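Local structure of putative phosphosugar isomerase (Clostridium difficile, 3G68) at residues Asp338-Phe341 / His342-Leu345; Ala226-Lys229 / Leu230-Met234; Glu171-Asn174 / Glu175-Lys179. The protein probably binds and isomerises a phosphorylated sugar through its paired SIS domains, as in the isomerase half of glucosamine-6-phosphate synthase. One frame throughout, in Å; residues are numbered along the deposited sequence.

The three contacts are local ones, each between residues close in sequence, and none touches another. Contact 3, on helix 170-184, comes first along the chain; it faces a second subunit and binds an ethanediol at Glu171. Contact 2 follows on helix 220-234, a buried helix packed on strand 210-215 of the second parallel sheet; its Leu228 side chain lies about 5 Å from a bound citric acid molecule, probably from the crystallisation liquor, that may mark a pocket. Contact 1 forms the start of the short helix 341-345, at the surface. Its centre is 19 Å from that of contact 2, whereas contact 3 lies across the chain's centre, 34 Å from contact 2 and 45 Å from contact 1.

Contact 1 of 3, residues Asp338-Phe341 / His342-Leu345; sequences DTRF and HMKL
The rings of Phe341 and His342 meet T-shaped, the phenyl edge turned to the imidazole face, with centroids 5.8 Å apart and planes at 86°. A water lies in the plane of the His342 ring at its edge, accepting from Met343 N and donating to Thr339 O. On one face of the phenyl ring lies Leu345, whose CD2 sits 4.1 Å from the centroid of the Phe341 ring in a CH-pi contact displaced toward the rim. A chi1 of 178° swings the phenyl ring beside its own carbonyl carbon, where this methyl, one turn on, can settle.

Lys344, extended beyond CG, passes Arg340 at about a right angle, with Lys344 CE 3.6 Å from Arg340 NH1. Its ammonium closes a salt bridge, Lys344 NZ to Asp338 OD2 at 2.7 Å, on the syn lone pair of that oxygen. Asp338 OD1 accepts from Arg340 N at 3.0 Å, an Asx turn that overlaps the type I turn 338-341. Both bonds together fix the carboxylate's rotation. Arg340, the N-cap residue, takes Lys344 N on its O at 2.8 Å. The whole lies at the surface, where the loop after helix 316-324 enters the short helix 341-345.

Contact 2 of 3, residues Ala226-Lys229 / Leu230-Met234; sequences AALK and LLETM
Leu230 opens the second half of this helical stretch by packing its side chain along the Ala226 carbonyl, with Leu230 CG 3.5 Å from Ala226 O, while its backbone N donates to the same oxygen. Its branched end is buried against Ile211 and Ile213 of strand 210-215 and Ile318 of helix 316-324.

Leu231 repeats the backbone bond one residue on, its N donating to Ala227 O, and its CB rests on the carbonyl oxygens of Ala227 and Leu228.

Glu232 carries more of the side-chain contact. Extended beyond CG, it lays its carboxylate across Leu228, with Glu232 OE2 3.5 Å from Leu228 CD1, and alongside Lys229, with Glu232 OE1 3.1 Å from Lys229 CE. The two charged chains point the same way, yet Lys229 NZ stays 4.5 Å from Glu232 OE1, too far for a salt bridge. The lysine chain bends at chi2, chi3 and chi4, and its ammonium is gripped by Glu225 OE2, Thr44 OG1 and Lys143 O instead.

At Thr233 the hydroxyl, placed between the backbone N and the carbonyl carbon (chi1 59°), turns back to donate to Lys229 O, with Thr233 OG1 2.8 Å from that oxygen. The backbone N of Thr233 makes a weaker bond to the same acceptor, 3.1 Å from Lys229 O at 132°.

Met234, a selenomethionine, ends the helix, its N bonded to Leu230 O at 2.7 Å. Helix 220-234 is the crossover of the beta-alpha-beta unit between strands 210-215 and 238-242, a connection characteristic of the SIS domain's alpha-beta-alpha sandwich.

Contact 3 of 3, residues Glu171-Asn174 / Glu175-Lys179; sequences EKYN and EEINK. With EDO (1,2-ethanediol), chain J.
Lys172 and Glu176 form a salt bridge one helical turn apart, with Lys172 NZ 2.8 Å from Glu176 OE2. The ammonium comes from the anti side of that oxygen, 31° out of the carboxylate plane, whereas Lys179 NZ reaches the same Glu176 OE2 at 3.0 Å from the syn side. A bend at chi2 in both Lys172 and Glu176 brings their ends together.

Round the helix, Ile177 CG1 packs 3.5 Å from Tyr173 CE1. Asn178 doubles its hold on the preceding turn: its N and its ND2 both donate to Asn174 O, from opposite faces of that carbonyl's plane, with Asn178 ND2 at 2.9 Å. The amide planes of Asn174 and Asn178 stand 66° apart. At the start of the segment, Glu171 N donates to O1 of an ethanediol, probably from the crystallisation liquor, at 2.9 Å; a weak and doubtful bond, in one of two side-chain conformers, joins the diol's O2 to Glu171 OE1.

Farther out, Gln160 NE2 bonds Tyr173 OH, while Leu159 of helix 145-165 packs against Tyr173 and Ile177. Arg14 of the second subunit holds Asn178 OD1, and Ser24 of that subunit also bonds the diol.

Glu176 OE2 thus takes two ammonium groups at once, Lys172 NZ and Lys179 NZ, 4.0 Å apart; both would probably stabilise the ionised form of the carboxylate, whose OE1 is held by Tyr309 OH.

Contact 1 of 3, residues Asp338-Phe341 / His342-Leu345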
loop_
_atom_site.group_PDB
_atom_site.type_symbol
_atom_site.label_atom_id
_atom_site.label_comp_id
_atom_site.label_asym_id
_atom_site.label_seq_id
_atom_site.Cartn_x
_atom_site.Cartn_y
_atom_site.Cartn_z
ATOM N N ASP B 338 40.622 -19.607 -49.505
ATOM C CA ASP B 338 41.933 -19.135 -49.951
ATOM C C ASP B 338 42.043 -17.672 -49.563
ATOM O O ASP B 338 41.461 -16.795 -50.214
ATOM C CB ASP B 338 42.073 -19.340 -51.475
ATOM C CG ASP B 338 43.504 -19.080 -51.983
ATOM O OD1 ASP B 338 44.291 -18.407 -51.271
ATOM O OD2 ASP B 338 43.847 -19.539 -53.102
ATOM N N THR B 339 42.795 -17.391 -48.497
ATOM C CA THR B 339 42.942 -16.018 -48.041
ATOM C C THR B 339 43.692 -15.116 -49.046
ATOM O O THR B 339 43.606 -13.889 -48.958
ATOM C CB THR B 339 43.567 -15.954 -46.619
ATOM O OG1 THR B 339 44.813 -16.670 -46.607
ATOM C CG2 THR B 339 42.583 -16.600 -45.607
ATOM N N ARG B 340 44.375 -15.710 -50.018
ATOM C CA ARG B 340 45.077 -14.933 -51.048
ATOM C C ARG B 340 44.457 -14.991 -52.437
ATOM O O ARG B 340 45.120 -14.630 -53.425
ATOM C CB ARG B 340 46.541 -15.356 -51.105
ATOM C CG ARG B 340 47.357 -14.737 -50.004
ATOM C CD ARG B 340 48.835 -14.953 -50.201
ATOM N NE ARG B 340 49.257 -14.546 -51.542
ATOM C CZ ARG B 340 49.532 -15.378 -52.546
ATOM N NH1 ARG B 340 49.427 -16.703 -52.425
ATOM N NH2 ARG B 340 49.902 -14.865 -53.701
ATOM N N PHE B 341 43.175 -15.366 -52.514
ATOM C CA PHE B 341 42.500 -15.493 -53.801
ATOM C C PHE B 341 42.480 -14.178 -54.576
ATOM O O PHE B 341 42.838 -14.145 -55.753
ATOM C CB PHE B 341 41.080 -16.011 -53.627
ATOM C CG PHE B 341 40.342 -16.116 -54.905
ATOM C CD1 PHE B 341 40.511 -17.229 -55.720
ATOM C CD2 PHE B 341 39.519 -15.091 -55.321
ATOM C CE1 PHE B 341 39.858 -17.320 -56.936
ATOM C CE2 PHE B 341 38.868 -15.178 -56.513
ATOM C CZ PHE B 341 39.040 -16.303 -57.322
ATOM N N HIS B 342 42.085 -13.102 -53.901
ATOM C CA HIS B 342 42.007 -11.777 -54.544
ATOM C C HIS B 342 43.393 -11.310 -54.957
ATOM O O HIS B 342 43.549 -10.671 -56.005
ATOM C CB HIS B 342 41.339 -10.753 -53.630
ATOM C CG HIS B 342 40.006 -11.207 -53.111
ATOM N ND1 HIS B 342 38.836 -11.060 -53.824
ATOM C CD2 HIS B 342 39.671 -11.855 -51.970
ATOM C CE1 HIS B 342 37.836 -11.576 -53.133
ATOM N NE2 HIS B 342 38.314 -12.067 -52.006
HETATM N N MSE B 343 44.400 -11.646 -54.148
HETATM C CA MSE B 343 45.798 -11.293 -54.451
HETATM C C MSE B 343 46.275 -12.039 -55.688
HETATM O O MSE B 343 46.955 -11.466 -56.547
HETATM C CB MSE B 343 46.754 -11.634 -53.298
HETATM C CG MSE B 343 46.508 -10.906 -51.985
HETATM SE SE MSE B 343 46.616 -8.970 -52.096
HETATM C CE MSE B 343 48.490 -8.702 -52.399
ATOM N N LYS B 344 45.948 -13.333 -55.770
ATOM C CA LYS B 344 46.353 -14.161 -56.922
ATOM C C LYS B 344 45.735 -13.679 -58.240
ATOM O O LYS B 344 46.370 -13.746 -59.282
ATOM C CB LYS B 344 45.998 -15.636 -56.699
ATOM C CG LYS B 344 46.837 -16.350 -55.643
ATOM C CD LYS B 344 46.193 -17.695 -55.323
ATOM C CE LYS B 344 46.986 -18.530 -54.340
ATOM N NZ LYS B 344 46.317 -19.858 -54.114
ATOM N N LEU B 345 44.490 -13.217 -58.191
ATOM C CA LEU B 345 43.801 -12.728 -59.399
ATOM C C LEU B 345 44.315 -11.345 -59.769
ATOM O O LEU B 345 44.559 -11.052 -60.950
ATOM C CB LEU B 345 42.276 -12.681 -59.203
ATOM C CG LEU B 345 41.506 -13.902 -59.676
ATOM C CD1 LEU B 345 41.436 -13.896 -61.199
ATOM C CD2 LEU B 345 42.164 -15.187 -59.177
HETATM O O HOH W 1 43.310 -11.982 -51.133
#

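Contact 2 of 3, residues Ala226-Lys229 / Leu230-Met234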
loop_
_atom_site.group_PDB
_atom_site.type_symbol
_atom_site.label_atom_id
_atom_site.label_comp_id
_atom_site.label_asym_id
_atom_site.label_seq_id
_atom_site.Cartn_x
_atom_site.Cartn_y
_atom_site.Cartn_z
ATOM N N ALA B 226 21.250 -14.772 -47.993
ATOM C CA ALA B 226 21.238 -16.055 -47.279
ATOM C C ALA B 226 21.928 -17.139 -48.107
ATOM O O ALA B 226 22.736 -17.907 -47.603
ATOM C CB ALA B 226 19.787 -16.461 -46.942
ATOM N N ALA B 227 21.620 -17.169 -49.387
ATOM C CA ALA B 227 22.216 -18.129 -50.298
ATOM C C ALA B 227 23.730 -17.899 -50.397
ATOM O O ALA B 227 24.491 -18.858 -50.290
ATOM C CB ALA B 227 21.541 -18.057 -51.670
ATOM N N LEU B 228 24.187 -16.661 -50.578
ATOM C CA LEU B 228 25.645 -16.391 -50.685
ATOM C C LEU B 228 26.379 -16.779 -49.395
ATOM O O LEU B 228 27.446 -17.373 -49.462
ATOM C CB LEU B 228 25.933 -14.912 -51.001
ATOM C CG LEU B 228 27.382 -14.431 -51.053
ATOM C CD1 LEU B 228 28.206 -15.230 -52.122
ATOM C CD2 LEU B 228 27.474 -12.874 -51.284
ATOM N N LYS B 229 25.819 -16.455 -48.230
ATOM C CA LYS B 229 26.526 -16.766 -46.964
ATOM C C LYS B 229 26.608 -18.272 -46.716
ATOM O O LYS B 229 27.639 -18.765 -46.260
ATOM C CB LYS B 229 25.934 -16.013 -45.770
ATOM C CG LYS B 229 26.229 -14.499 -45.822
ATOM C CD LYS B 229 27.709 -14.199 -45.573
ATOM C CE LYS B 229 28.225 -12.981 -46.327
ATOM N NZ LYS B 229 27.707 -11.727 -45.827
ATOM N N LEU B 230 25.555 -18.998 -47.065
ATOM C CA LEU B 230 25.604 -20.477 -46.982
ATOM C C LEU B 230 26.672 -21.002 -47.963
ATOM O O LEU B 230 27.431 -21.911 -47.632
ATOM C CB LEU B 230 24.252 -21.110 -47.314
ATOM C CG LEU B 230 23.139 -21.129 -46.247
ATOM C CD1 LEU B 230 21.802 -21.582 -46.854
ATOM C CD2 LEU B 230 23.537 -22.023 -45.084
ATOM N N LEU B 231 26.689 -20.478 -49.182
ATOM C CA LEU B 231 27.684 -20.904 -50.170
ATOM C C LEU B 231 29.094 -20.716 -49.637
ATOM O O LEU B 231 29.932 -21.616 -49.735
ATOM C CB LEU B 231 27.561 -20.114 -51.480
ATOM C CG LEU B 231 28.512 -20.473 -52.644
ATOM C CD1 LEU B 231 27.856 -20.063 -53.985
ATOM C CD2 LEU B 231 29.931 -19.851 -52.503
ATOM N N GLU B 232 29.350 -19.544 -49.086
ATOM C CA GLU B 232 30.700 -19.207 -48.586
ATOM C C GLU B 232 31.144 -20.053 -47.400
ATOM O O GLU B 232 32.332 -20.289 -47.229
ATOM C CB GLU B 232 30.742 -17.735 -48.197
ATOM C CG GLU B 232 30.620 -16.776 -49.382
ATOM C CD GLU B 232 30.502 -15.290 -48.974
ATOM O OE1 GLU B 232 30.154 -14.970 -47.815
ATOM O OE2 GLU B 232 30.739 -14.440 -49.853
ATOM N N THR B 233 30.196 -20.542 -46.606
ATOM C CA THR B 233 30.522 -21.260 -45.362
ATOM C C THR B 233 30.323 -22.772 -45.444
ATOM O O THR B 233 31.120 -23.545 -44.899
ATOM C CB THR B 233 29.713 -20.663 -44.190
ATOM O OG1 THR B 233 28.296 -20.750 -44.446
ATOM C CG2 THR B 233 30.104 -19.199 -43.978
HETATM N N MSE B 234 29.256 -23.193 -46.104
HETATM C CA MSE B 234 28.984 -24.627 -46.302
HETATM C C MSE B 234 29.788 -25.172 -47.478
HETATM O O MSE B 234 29.987 -26.394 -47.604
HETATM C CB MSE B 234 27.496 -24.863 -46.547
HETATM C CG MSE B 234 26.588 -24.373 -45.440
HETATM SE SE MSE B 234 26.659 -25.525 -43.880
HETATM C CE MSE B 234 25.696 -27.045 -44.642
#

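Contact 3 of 3, residues Glu171-Asn174 / Glu175-Lys179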
loop_
_atom_site.group_PDB
_atom_site.type_symbol
_atom_site.label_atom_id
_atom_site.label_comp_id
_atom_site.label_asym_id
_atom_site.label_seq_id
_atom_site.Cartn_x
_atom_site.Cartn_y
_atom_site.Cartn_z
ATOM N N GLU B 171 6.009 13.096 -36.611
ATOM C CA GLU B 171 5.472 11.981 -35.843
ATOM C C GLU B 171 5.512 10.689 -36.648
ATOM O O GLU B 171 5.730 9.632 -36.078
ATOM C CB GLU B 171 4.081 12.282 -35.282
ATOM C CG GLU B 171 4.146 13.310 -34.135
ATOM C CD GLU B 171 2.799 13.618 -33.499
ATOM O OE1 GLU B 171 1.758 13.152 -34.017
ATOM O OE2 GLU B 171 2.773 14.351 -32.488
ATOM N N LYS B 172 5.305 10.791 -37.965
ATOM C CA LYS B 172 5.354 9.616 -38.846
ATOM C C LYS B 172 6.775 9.065 -38.880
ATOM O O LYS B 172 6.939 7.863 -38.808
ATOM C CB LYS B 172 4.846 9.926 -40.257
ATOM C CG LYS B 172 4.863 8.721 -41.229
ATOM C CD LYS B 172 3.904 7.597 -40.819
ATOM C CE LYS B 172 3.930 6.444 -41.837
ATOM N NZ LYS B 172 3.191 5.220 -41.363
ATOM N N TYR B 173 7.784 9.942 -38.953
ATOM C CA TYR B 173 9.194 9.534 -38.823
ATOM C C TYR B 173 9.356 8.751 -37.511
ATOM O O TYR B 173 9.811 7.628 -37.513
ATOM C CB TYR B 173 10.137 10.750 -38.836
ATOM C CG TYR B 173 11.605 10.400 -38.628
ATOM C CD1 TYR B 173 12.133 10.258 -37.350
ATOM C CD2 TYR B 173 12.454 10.200 -39.705
ATOM C CE1 TYR B 173 13.469 9.917 -37.154
ATOM C CE2 TYR B 173 13.798 9.868 -39.511
ATOM C CZ TYR B 173 14.288 9.719 -38.230
ATOM O OH TYR B 173 15.619 9.377 -38.038
ATOM N N ASN B 174 8.985 9.355 -36.393
ATOM C CA ASN B 174 9.055 8.696 -35.089
ATOM C C ASN B 174 8.332 7.323 -35.048
ATOM O O ASN B 174 8.812 6.359 -34.474
ATOM C CB ASN B 174 8.428 9.607 -34.023
ATOM C CG ASN B 174 8.530 9.013 -32.644
ATOM O OD1 ASN B 174 7.546 8.508 -32.093
ATOM N ND2 ASN B 174 9.736 9.000 -32.112
ATOM N N GLU B 175 7.157 7.250 -35.633
ATOM C CA GLU B 175 6.420 5.993 -35.674
ATOM C C GLU B 175 7.200 4.894 -36.429
ATOM O O GLU B 175 7.212 3.741 -36.002
ATOM C CB GLU B 175 5.098 6.187 -36.366
ATOM C CG GLU B 175 4.272 4.926 -36.474
ATOM C CD GLU B 175 2.886 5.147 -37.054
ATOM O OE1 GLU B 175 2.564 6.277 -37.476
ATOM O OE2 GLU B 175 2.120 4.156 -37.105
ATOM N N GLU B 176 7.782 5.257 -37.576
ATOM C CA GLU B 176 8.589 4.308 -38.362
ATOM C C GLU B 176 9.852 3.884 -37.607
ATOM O O GLU B 176 10.197 2.695 -37.612
ATOM C CB GLU B 176 8.904 4.846 -39.749
ATOM C CG GLU B 176 7.664 5.040 -40.617
ATOM C CD GLU B 176 6.745 3.823 -40.699
ATOM O OE1 GLU B 176 7.222 2.717 -41.008
ATOM O OE2 GLU B 176 5.528 3.977 -40.490
ATOM N N ILE B 177 10.515 4.823 -36.935
ATOM C CA ILE B 177 11.659 4.428 -36.090
ATOM C C ILE B 177 11.219 3.405 -35.039
ATOM O O ILE B 177 11.906 2.422 -34.813
ATOM C CB ILE B 177 12.300 5.616 -35.386
ATOM C CG1 ILE B 177 12.950 6.559 -36.413
ATOM C CG2 ILE B 177 13.313 5.129 -34.347
ATOM C CD1 ILE B 177 13.962 5.930 -37.315
ATOM N N ASN B 178 10.068 3.636 -34.421
ATOM C CA ASN B 178 9.552 2.717 -33.401
ATOM C C ASN B 178 9.171 1.325 -33.958
ATOM O O ASN B 178 9.392 0.334 -33.279
ATOM C CB ASN B 178 8.480 3.392 -32.557
ATOM C CG ASN B 178 9.106 4.290 -31.473
ATOM O OD1 ASN B 178 9.666 3.789 -30.488
ATOM N ND2 ASN B 178 9.065 5.592 -31.678
ATOM N N LYS B 179 8.659 1.261 -35.190
ATOM C CA LYS B 179 8.403 -0.047 -35.854
ATOM C C LYS B 179 9.711 -0.818 -36.106
ATOM O O LYS B 179 9.802 -2.027 -35.878
ATOM C CB LYS B 179 7.661 0.151 -37.182
ATOM C CG LYS B 179 6.288 0.665 -37.024
ATOM C CD LYS B 179 5.658 0.767 -38.428
ATOM C CE LYS B 179 4.242 1.211 -38.355
ATOM N NZ LYS B 179 3.813 1.587 -39.696
HETATM C C1 EDO J . 3.410 16.074 -36.299
HETATM O O1 EDO J . 4.783 15.758 -36.562
HETATM C C2 EDO J . 2.533 15.265 -37.214
HETATM O O2 EDO J . 1.291 15.000 -36.577
#